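Local atomic coordinates of export chaperone SatS (Mycobacterium tuberculosis H37Rv, PDB entry 6DNM), a protein that acts as a chaperone for the SecA2 protein export pathway, probably by binding exported proteins before they cross the membrane. Residues Y36-I50 and E125-S137. Residues are numbered along the deposited sequence; the frame is centred on the assembly and turned at random.
Sequences YLDDRPIFLGRNGRI and ELLRDIGDYSEDS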
loop_
_atom_site.group_PDB
_atom_site.type_symbol
_atom_site.label_atom_id
_atom_site.label_comp_id
_atom_site.label_asym_id
_atom_site.label_seq_id
_atom_site.Cartn_x
_atom_site.Cartn_y
_atom_site.Cartn_z
ATOM N N TYR A 36 6.018 -0.531 -10.485
ATOM C CA TYR A 36 5.129 -1.071 -11.503
ATOM C C TYR A 36 5.968 -1.564 -12.669
ATOM O O TYR A 36 6.873 -0.861 -13.132
ATOM C CB TYR A 36 4.144 -0.016 -11.979
ATOM C CG TYR A 36 3.284 0.512 -10.862
ATOM C CD1 TYR A 36 2.150 -0.176 -10.424
ATOM C CD2 TYR A 36 3.621 1.683 -10.220
ATOM C CE1 TYR A 36 1.361 0.318 -9.381
ATOM C CE2 TYR A 36 2.853 2.176 -9.201
ATOM C CZ TYR A 36 1.730 1.497 -8.767
ATOM O OH TYR A 36 0.975 2.019 -7.727
ATOM N N LEU A 37 5.680 -2.776 -13.123
ATOM C CA LEU A 37 6.345 -3.374 -14.271
ATOM C C LEU A 37 5.249 -3.804 -15.226
ATOM O O LEU A 37 4.398 -4.618 -14.854
ATOM C CB LEU A 37 7.145 -4.600 -13.828
ATOM C CG LEU A 37 7.978 -5.289 -14.903
ATOM C CD1 LEU A 37 8.939 -4.304 -15.552
ATOM C CD2 LEU A 37 8.731 -6.452 -14.290
ATOM N N ASP A 38 5.257 -3.248 -16.440
ATOM C CA ASP A 38 4.236 -3.532 -17.450
ATOM C C ASP A 38 2.826 -3.462 -16.865
ATOM O O ASP A 38 2.033 -4.400 -16.976
ATOM C CB ASP A 38 4.483 -4.873 -18.140
ATOM C CG ASP A 38 5.898 -5.013 -18.646
ATOM O OD1 ASP A 38 6.492 -3.985 -19.033
ATOM O OD2 ASP A 38 6.414 -6.151 -18.653
ATOM N N ASP A 39 2.530 -2.343 -16.205
ATOM C CA ASP A 39 1.212 -2.033 -15.654
ATOM C C ASP A 39 0.827 -2.885 -14.451
ATOM O O ASP A 39 -0.355 -2.913 -14.079
ATOM C CB ASP A 39 0.097 -2.111 -16.705
ATOM C CG ASP A 39 -0.417 -0.750 -17.115
ATOM O OD1 ASP A 39 -1.432 -0.700 -17.844
ATOM O OD2 ASP A 39 0.193 0.264 -16.715
ATOM N N ARG A 40 1.772 -3.591 -13.833
ATOM C CA ARG A 40 1.432 -4.435 -12.702
ATOM C C ARG A 40 2.284 -4.066 -11.496
ATOM O O ARG A 40 3.497 -3.861 -11.621
ATOM C CB ARG A 40 1.640 -5.913 -13.046
ATOM C CG ARG A 40 0.677 -6.408 -14.118
ATOM C CD ARG A 40 0.993 -7.819 -14.565
ATOM N NE ARG A 40 1.780 -8.549 -13.579
ATOM C CZ ARG A 40 1.672 -9.856 -13.362
ATOM N NH1 ARG A 40 0.807 -10.577 -14.065
ATOM N NH2 ARG A 40 2.429 -10.444 -12.444
ATOM N N PRO A 41 1.682 -3.966 -10.318
ATOM C CA PRO A 41 2.462 -3.618 -9.126
ATOM C C PRO A 41 3.303 -4.793 -8.661
ATOM O O PRO A 41 2.837 -5.933 -8.604
ATOM C CB PRO A 41 1.390 -3.269 -8.090
ATOM C CG PRO A 41 0.190 -4.048 -8.527
ATOM C CD PRO A 41 0.251 -4.151 -10.026
ATOM N N ILE A 42 4.553 -4.502 -8.320
ATOM C CA ILE A 42 5.437 -5.474 -7.682
ATOM C C ILE A 42 5.956 -4.850 -6.395
ATOM O O ILE A 42 6.477 -3.728 -6.410
ATOM C CB ILE A 42 6.615 -5.918 -8.578
ATOM C CG1 ILE A 42 6.145 -6.290 -9.990
ATOM C CG2 ILE A 42 7.323 -7.100 -7.944
ATOM C CD1 ILE A 42 7.254 -6.828 -10.878
ATOM N N PHE A 43 5.804 -5.563 -5.284
ATOM C CA PHE A 43 6.284 -5.090 -3.994
ATOM C C PHE A 43 7.552 -5.839 -3.606
ATOM O O PHE A 43 7.864 -6.908 -4.133
ATOM C CB PHE A 43 5.240 -5.327 -2.896
ATOM C CG PHE A 43 4.019 -4.453 -2.996
ATOM C CD1 PHE A 43 3.900 -3.311 -2.218
ATOM C CD2 PHE A 43 2.958 -4.807 -3.817
ATOM C CE1 PHE A 43 2.768 -2.528 -2.284
ATOM C CE2 PHE A 43 1.816 -4.020 -3.882
ATOM C CZ PHE A 43 1.724 -2.882 -3.113
ATOM N N LEU A 44 8.285 -5.260 -2.667
ATOM C CA LEU A 44 9.343 -5.982 -1.981
ATOM C C LEU A 44 8.692 -7.120 -1.209
ATOM O O LEU A 44 8.035 -6.897 -0.190
ATOM C CB LEU A 44 10.076 -5.022 -1.049
ATOM C CG LEU A 44 11.244 -5.600 -0.265
ATOM C CD1 LEU A 44 12.381 -5.987 -1.230
ATOM C CD2 LEU A 44 11.726 -4.593 0.787
ATOM N N GLY A 45 8.832 -8.337 -1.710
ATOM C CA GLY A 45 8.121 -9.463 -1.138
ATOM C C GLY A 45 8.332 -10.688 -1.993
ATOM O O GLY A 45 9.087 -10.672 -2.968
ATOM N N ARG A 46 7.644 -11.759 -1.606
ATOM C CA ARG A 46 7.715 -13.011 -2.342
ATOM C C ARG A 46 6.420 -13.772 -2.120
ATOM O O ARG A 46 5.770 -13.619 -1.083
ATOM C CB ARG A 46 8.897 -13.874 -1.875
ATOM C CG ARG A 46 8.856 -14.187 -0.380
ATOM C CD ARG A 46 10.235 -14.511 0.191
ATOM N NE ARG A 46 10.152 -15.043 1.550
ATOM C CZ ARG A 46 10.310 -14.318 2.655
ATOM N NH1 ARG A 46 10.216 -14.893 3.847
ATOM N NH2 ARG A 46 10.563 -13.019 2.571
ATOM N N ASN A 47 6.048 -14.579 -3.113
ATOM C CA ASN A 47 4.883 -15.462 -3.011
ATOM C C ASN A 47 3.613 -14.699 -2.628
ATOM O O ASN A 47 2.807 -15.158 -1.814
ATOM C CB ASN A 47 5.155 -16.634 -2.064
ATOM C CG ASN A 47 6.410 -17.402 -2.443
ATOM O OD1 ASN A 47 6.638 -17.685 -3.615
ATOM N ND2 ASN A 47 7.232 -17.735 -1.451
ATOM N N GLY A 48 3.436 -13.518 -3.215
ATOM C CA GLY A 48 2.222 -12.753 -2.986
ATOM C C GLY A 48 2.084 -12.087 -1.634
ATOM O O GLY A 48 0.995 -11.586 -1.322
ATOM N N ARG A 49 3.138 -12.062 -0.819
ATOM C CA ARG A 49 3.112 -11.377 0.469
ATOM C C ARG A 49 4.201 -10.314 0.506
ATOM O O ARG A 49 5.329 -10.542 0.055
ATOM C CB ARG A 49 3.282 -12.350 1.645
ATOM C CG ARG A 49 2.192 -13.422 1.764
ATOM C CD ARG A 49 1.818 -13.706 3.227
ATOM N NE ARG A 49 2.933 -14.229 4.011
ATOM C CZ ARG A 49 3.099 -14.001 5.310
ATOM N NH1 ARG A 49 2.229 -13.252 5.973
ATOM N NH2 ARG A 49 4.142 -14.514 5.947
ATOM N N ILE A 50 3.850 -9.160 1.056
ATOM C CA ILE A 50 4.688 -7.966 1.044
ATOM C C ILE A 50 5.509 -7.929 2.323
ATOM O O ILE A 50 4.953 -7.962 3.426
ATOM C CB ILE A 50 3.806 -6.711 0.950
ATOM C CG1 ILE A 50 2.958 -6.743 -0.326
ATOM C CG2 ILE A 50 4.644 -5.437 1.083
ATOM C CD1 ILE A 50 1.742 -5.850 -0.263
ATOM N N GLU A 125 -6.177 2.952 -3.717
ATOM C CA GLU A 125 -5.022 2.763 -4.589
ATOM C C GLU A 125 -4.105 1.663 -4.056
ATOM O O GLU A 125 -3.733 0.741 -4.790
ATOM C CB GLU A 125 -4.280 4.090 -4.727
ATOM C CG GLU A 125 -2.996 4.016 -5.509
ATOM C CD GLU A 125 -2.334 5.374 -5.619
ATOM O OE1 GLU A 125 -2.937 6.288 -6.225
ATOM O OE2 GLU A 125 -1.213 5.527 -5.097
ATOM N N LEU A 126 -3.770 1.712 -2.764
ATOM C CA LEU A 126 -2.924 0.666 -2.187
ATOM C C LEU A 126 -3.624 -0.686 -2.208
ATOM O O LEU A 126 -3.013 -1.702 -2.552
ATOM C CB LEU A 126 -2.556 1.022 -0.747
ATOM C CG LEU A 126 -1.801 -0.081 0.002
ATOM C CD1 LEU A 126 -0.388 -0.284 -0.549
ATOM C CD2 LEU A 126 -1.771 0.231 1.487
ATOM N N LEU A 127 -4.903 -0.716 -1.828
ATOM C CA LEU A 127 -5.635 -1.979 -1.766
ATOM C C LEU A 127 -5.653 -2.677 -3.119
ATOM O O LEU A 127 -5.427 -3.889 -3.207
ATOM C CB LEU A 127 -7.065 -1.718 -1.309
ATOM C CG LEU A 127 -7.253 -1.274 0.131
ATOM C CD1 LEU A 127 -8.715 -0.999 0.410
ATOM C CD2 LEU A 127 -6.748 -2.350 1.009
ATOM N N ARG A 128 -5.941 -1.930 -4.188
ATOM C CA ARG A 128 -5.954 -2.532 -5.518
ATOM C C ARG A 128 -4.578 -3.065 -5.883
ATOM O O ARG A 128 -4.460 -4.150 -6.467
ATOM C CB ARG A 128 -6.420 -1.511 -6.555
ATOM C CG ARG A 128 -7.812 -0.980 -6.319
ATOM C CD ARG A 128 -8.779 -1.597 -7.265
ATOM N NE ARG A 128 -10.070 -0.922 -7.229
ATOM C CZ ARG A 128 -11.223 -1.536 -7.453
ATOM N NH1 ARG A 128 -11.235 -2.840 -7.719
ATOM N NH2 ARG A 128 -12.356 -0.851 -7.413
ATOM N N ASP A 129 -3.520 -2.321 -5.537
ATOM C CA ASP A 129 -2.166 -2.796 -5.813
ATOM C C ASP A 129 -1.863 -4.071 -5.037
ATOM O O ASP A 129 -1.250 -4.998 -5.575
ATOM C CB ASP A 129 -1.149 -1.717 -5.443
ATOM C CG ASP A 129 -1.018 -0.630 -6.495
ATOM O OD1 ASP A 129 -1.592 -0.761 -7.591
ATOM O OD2 ASP A 129 -0.315 0.362 -6.213
ATOM N N ILE A 130 -2.275 -4.139 -3.768
ATOM C CA ILE A 130 -2.035 -5.347 -2.978
ATOM C C ILE A 130 -2.812 -6.518 -3.555
ATOM O O ILE A 130 -2.292 -7.635 -3.662
ATOM C CB ILE A 130 -2.394 -5.113 -1.498
ATOM C CG1 ILE A 130 -1.443 -4.101 -0.863
ATOM C CG2 ILE A 130 -2.381 -6.433 -0.722
ATOM C CD1 ILE A 130 -1.745 -3.868 0.612
ATOM N N GLY A 131 -4.074 -6.293 -3.922
ATOM C CA GLY A 131 -4.848 -7.361 -4.529
ATOM C C GLY A 131 -4.227 -7.864 -5.817
ATOM O O GLY A 131 -4.152 -9.074 -6.052
ATOM N N ASP A 132 -3.748 -6.944 -6.658
ATOM C CA ASP A 132 -3.131 -7.352 -7.914
ATOM C C ASP A 132 -1.843 -8.127 -7.660
ATOM O O ASP A 132 -1.610 -9.180 -8.266
ATOM C CB ASP A 132 -2.843 -6.121 -8.776
ATOM C CG ASP A 132 -4.108 -5.451 -9.301
ATOM O OD1 ASP A 132 -5.225 -5.972 -9.080
ATOM O OD2 ASP A 132 -3.982 -4.385 -9.937
ATOM N N TYR A 133 -0.999 -7.623 -6.759
ATOM C CA TYR A 133 0.272 -8.278 -6.469
ATOM C C TYR A 133 0.059 -9.653 -5.847
ATOM O O TYR A 133 0.794 -10.601 -6.148
ATOM C CB TYR A 133 1.104 -7.398 -5.533
ATOM C CG TYR A 133 2.361 -8.080 -5.027
ATOM C CD1 TYR A 133 3.423 -8.349 -5.884
ATOM C CD2 TYR A 133 2.473 -8.476 -3.701
ATOM C CE1 TYR A 133 4.571 -8.978 -5.422
ATOM C CE2 TYR A 133 3.616 -9.092 -3.227
ATOM C CZ TYR A 133 4.661 -9.350 -4.095
ATOM O OH TYR A 133 5.797 -9.969 -3.616
ATOM N N SER A 134 -0.942 -9.782 -4.980
ATOM C CA SER A 134 -1.203 -11.050 -4.313
ATOM C C SER A 134 -1.891 -12.060 -5.217
ATOM O O SER A 134 -2.028 -13.225 -4.822
ATOM C CB SER A 134 -2.070 -10.824 -3.075
ATOM O OG SER A 134 -3.383 -10.435 -3.440
ATOM N N GLU A 135 -2.337 -11.644 -6.404
ATOM C CA GLU A 135 -3.050 -12.517 -7.339
ATOM C C GLU A 135 -4.311 -13.111 -6.716
ATOM O O GLU A 135 -4.722 -14.223 -7.049
ATOM C CB GLU A 135 -2.138 -13.596 -7.936
ATOM C CG GLU A 135 -0.971 -13.017 -8.714
ATOM C CD GLU A 135 -0.129 -14.087 -9.373
ATOM O OE1 GLU A 135 0.587 -13.768 -10.345
ATOM O OE2 GLU A 135 -0.190 -15.251 -8.920
ATOM N N ASP A 136 -4.930 -12.356 -5.814
ATOM C CA ASP A 136 -6.141 -12.752 -5.109
ATOM C C ASP A 136 -7.223 -11.733 -5.427
ATOM O O ASP A 136 -6.967 -10.525 -5.420
ATOM C CB ASP A 136 -5.878 -12.746 -3.595
ATOM C CG ASP A 136 -6.970 -13.439 -2.802
ATOM O OD1 ASP A 136 -6.657 -14.425 -2.100
ATOM O OD2 ASP A 136 -8.134 -12.998 -2.874
ATOM N N SER A 137 -8.429 -12.216 -5.705
ATOM C CA SER A 137 -9.526 -11.350 -6.117
ATOM C C SER A 137 -10.241 -10.680 -4.948
ATOM O O SER A 137 -11.252 -10.012 -5.177
ATOM C CB SER A 137 -10.537 -12.142 -6.947
ATOM O OG SER A 137 -11.092 -13.193 -6.177
#
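The hydroxyl of Tyr36 gives its proton to the carboxylate of Asp129, OH to OD2 2.6 Å, meeting that oxygen on its syn side and 18° out of the carboxylate plane. Arg34 forms a weak, longer ion pair with the same OD2, which would probably favour the charged carboxylate. Beside this bond, Pro41 points toward the helix, its CG 3.4 Å from Asp129 O and 3.7 Å from Asp132 CB. Chi1 of 172° sets the Tyr133 ring opposite its own N, carrying OH to within 3.1 Å of Gly45 C; that hydroxyl is hydrogen-bonded to Asp70. Phe43 turns an edge to the Tyr133 face in an offset edge-to-face pair, centroids 5.3 Å apart and planes at 62°, while its CB sits over that face as a CH-pi contact. Gly48 C and Ile50 CG1 lie by Tyr133 CE2. Ile50 CD1 covers the centre of one Phe43 face and also meets Ile130 CG1 at 3.7 Å. Gly48 O packs on Ser134 CB, next to Glu135, whose positive phi closes the helix in a Schellman motif. Strand 40-43, outermost in its sheet beside strand 29-37, crosses segment 125-134 of helix 117-134 nearly at right angles, and helix 170-185 touches that helix through Leu127 and Ser134.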